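PDB 5KJP: enoyl-CoA hydratase, which probably catalyses the reversible hydration of trans-2-enoyl-CoA thioesters to 3-hydroxyacyl-CoA, a step of fatty acid beta-oxidation. Local coordinates for residues Glu233-Lys236 with Ile237-Val241. Residues are numbered along the deposited sequence; the frame is centred on the assembly and turned at random.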
ATOM      1  N   GLU A 233     -19.933   8.201   4.965  1.00 24.05           N
ATOM      2  CA  GLU A 233     -19.496   9.065   3.872  1.00 28.43           C
ATOM      3  C   GLU A 233     -19.763   8.415   2.515  1.00 28.06           C
ATOM      4  O   GLU A 233     -20.199   9.074   1.568  1.00 24.62           O
ATOM      5  CB  GLU A 233     -18.007   9.393   4.009  1.00 27.99           C
ATOM      6  CG  GLU A 233     -17.643  10.191   5.255  1.00 31.51           C
ATOM      7  CD  GLU A 233     -18.018  11.661   5.153  1.00 45.34           C
ATOM      8  OE1 GLU A 233     -18.802  12.030   4.252  1.00 41.56           O
ATOM      9  OE2 GLU A 233     -17.517  12.452   5.979  1.00 59.81           O
ATOM     10  N   GLN A 234     -19.505   7.114   2.436  1.00 22.51           N
ATOM     11  CA  GLN A 234     -19.742   6.357   1.215  1.00 24.51           C
ATOM     12  C   GLN A 234     -21.221   6.328   0.823  1.00 25.67           C
ATOM     13  O   GLN A 234     -21.565   6.456  -0.354  1.00 22.29           O
ATOM     14  CB  GLN A 234     -19.220   4.924   1.374  1.00 19.48           C
ATOM     15  CG  GLN A 234     -19.458   4.056   0.156  1.00 20.39           C
ATOM     16  CD  GLN A 234     -18.961   2.639   0.346  1.00 22.19           C
ATOM     17  OE1 GLN A 234     -17.984   2.231  -0.278  1.00 20.45           O
ATOM     18  NE2 GLN A 234     -19.634   1.878   1.207  1.00 19.64           N
HETATM   19  N   MSE A 235     -22.084   6.160   1.823  1.00 24.01           N
HETATM   20  CA  MSE A 235     -23.528   6.062   1.620  1.00 21.41           C
HETATM   21  C   MSE A 235     -24.095   7.257   0.850  1.00 22.50           C
HETATM   22  O   MSE A 235     -24.979   7.100   0.008  1.00 24.89           O
HETATM   23  CB  MSE A 235     -24.238   5.932   2.973  1.00 21.96           C
HETATM   24  CG  MSE A 235     -25.739   5.706   2.881  1.00 30.74           C
HETATM   25 SE   MSE A 235     -26.205   4.137   1.821  0.57 35.02          SE
HETATM   26  CE  MSE A 235     -25.757   2.755   3.117  1.00 40.15           C
ATOM     27  N   LYS A 236     -23.583   8.448   1.147  1.00 27.27           N
ATOM     28  CA  LYS A 236     -24.046   9.674   0.494  1.00 27.59           C
ATOM     29  C   LYS A 236     -23.796   9.627  -1.009  1.00 22.69           C
ATOM     30  O   LYS A 236     -24.552  10.189  -1.801  1.00 22.57           O
ATOM     31  CB  LYS A 236     -23.351  10.897   1.088  1.00 25.97           C
ATOM     32  CG  LYS A 236     -23.496  11.041   2.594  1.00 35.79           C
ATOM     33  CD  LYS A 236     -22.519  12.085   3.119  1.00 46.33           C
ATOM     34  CE  LYS A 236     -22.701  12.330   4.608  1.00 54.78           C
ATOM     35  NZ  LYS A 236     -21.535  13.058   5.186  1.00 62.95           N
ATOM     36  N   ILE A 237     -22.717   8.963  -1.394  1.00 21.68           N
ATOM     37  CA  ILE A 237     -22.380   8.822  -2.802  1.00 19.43           C
ATOM     38  C   ILE A 237     -23.174   7.662  -3.414  1.00 25.73           C
ATOM     39  O   ILE A 237     -23.552   7.707  -4.589  1.00 26.32           O
ATOM     40  CB  ILE A 237     -20.864   8.614  -2.979  1.00 22.41           C
ATOM     41  CG1 ILE A 237     -20.102   9.826  -2.430  1.00 23.91           C
ATOM     42  CG2 ILE A 237     -20.507   8.380  -4.443  1.00 20.54           C
ATOM     43  CD1 ILE A 237     -18.604   9.611  -2.330  1.00 23.46           C
ATOM     44  N   LEU A 238     -23.460   6.643  -2.605  1.00 19.08           N
ATOM     45  CA  LEU A 238     -24.160   5.448  -3.084  1.00 22.67           C
ATOM     46  C   LEU A 238     -25.611   5.699  -3.482  1.00 23.94           C
ATOM     47  O   LEU A 238     -26.081   5.175  -4.493  1.00 24.48           O
ATOM     48  CB  LEU A 238     -24.136   4.345  -2.021  1.00 25.52           C
ATOM     49  CG  LEU A 238     -22.813   3.645  -1.712  1.00 30.56           C
ATOM     50  CD1 LEU A 238     -23.034   2.555  -0.676  1.00 33.11           C
ATOM     51  CD2 LEU A 238     -22.227   3.059  -2.978  1.00 28.70           C
ATOM     52  N   VAL A 239     -26.326   6.472  -2.673  1.00 22.88           N
ATOM     53  CA  VAL A 239     -27.776   6.595  -2.832  1.00 24.11           C
ATOM     54  C   VAL A 239     -28.201   7.109  -4.221  1.00 24.63           C
ATOM     55  O   VAL A 239     -29.068   6.498  -4.846  1.00 24.98           O
ATOM     56  CB  VAL A 239     -28.384   7.495  -1.729  1.00 28.08           C
ATOM     57  CG1 VAL A 239     -29.846   7.805  -2.027  1.00 28.29           C
ATOM     58  CG2 VAL A 239     -28.248   6.816  -0.378  1.00 34.34           C
ATOM     59  N   PRO A 240     -27.583   8.199  -4.726  1.00 24.08           N
ATOM     60  CA  PRO A 240     -28.009   8.655  -6.057  1.00 27.44           C
ATOM     61  C   PRO A 240     -27.768   7.623  -7.162  1.00 27.48           C
ATOM     62  O   PRO A 240     -28.483   7.631  -8.165  1.00 25.88           O
ATOM     63  CB  PRO A 240     -27.147   9.899  -6.294  1.00 27.03           C
ATOM     64  CG  PRO A 240     -26.815  10.385  -4.932  1.00 27.69           C
ATOM     65  CD  PRO A 240     -26.612   9.136  -4.129  1.00 24.44           C
ATOM     66  N   VAL A 241     -26.783   6.748  -6.980  1.00 21.15           N
ATOM     67  CA  VAL A 241     -26.529   5.703  -7.963  1.00 18.33           C
ATOM     68  C   VAL A 241     -27.628   4.642  -7.911  1.00 22.80           C
ATOM     69  O   VAL A 241     -28.193   4.257  -8.941  1.00 22.53           O
ATOM     70  CB  VAL A 241     -25.154   5.039  -7.744  1.00 18.88           C
ATOM     71  CG1 VAL A 241     -24.959   3.888  -8.722  1.00 18.37           C
ATOM     72  CG2 VAL A 241     -24.044   6.074  -7.904  1.00 20.01           C
TER
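Gln234 and Leu238 lie one turn apart on the kinked helix 230-242, in the C-terminal helical part of a crotonase-fold subunit, and they touch along their aliphatic stems: CG of Gln234 is 3.9 Å from CG of Leu238. The glutamine chain runs straight outward, with CG anti to the backbone N (chi1 179°) and extended beyond it, which sets its amide alongside the CD1 branch of Leu238, with Gln234 NE2 3.9 Å from Leu238 CD1. Beneath them, the carbonyl O of Gln234 accepts two backbone N-H groups. Leu238 N lies 2.9 Å from Gln234 O, in the carbonyl plane, as an alpha-helical bond, while Ile237 N approaches from well above that plane in an i to i+3 bond, the tighter turn just ahead of the proline.

One residue on, Met235, modelled as selenomethionine, bends at chi2 and chi3 (57° and 76°). This bend brings SE of Met235 to 4.0 Å from CG2 of Val239, a contact between two exposed residues, with SE also near CD1 of the buried Leu238. Val239 N keeps its helical bond to Met235 O at 3.1 Å. Pro240 has no N-H to offer Lys236 O, and the helix kinks there. On another face of the helix, Lys236 reaches back with an extended chain to form a salt bridge, its NZ donating to Glu233 OE1 at 3.1 Å from above the carboxylate plane.

Gln234 and Ile237 pack on Ile218 of helix 209-221 and on Trp225, whereas Leu238 meets Val145 of a second subunit and Gln234 meets Gly147 of that same neighbour. At the kink itself, the ring carbon CD of Pro240 sits 3.3 Å from Lys236 O, where a helical N-H would otherwise point.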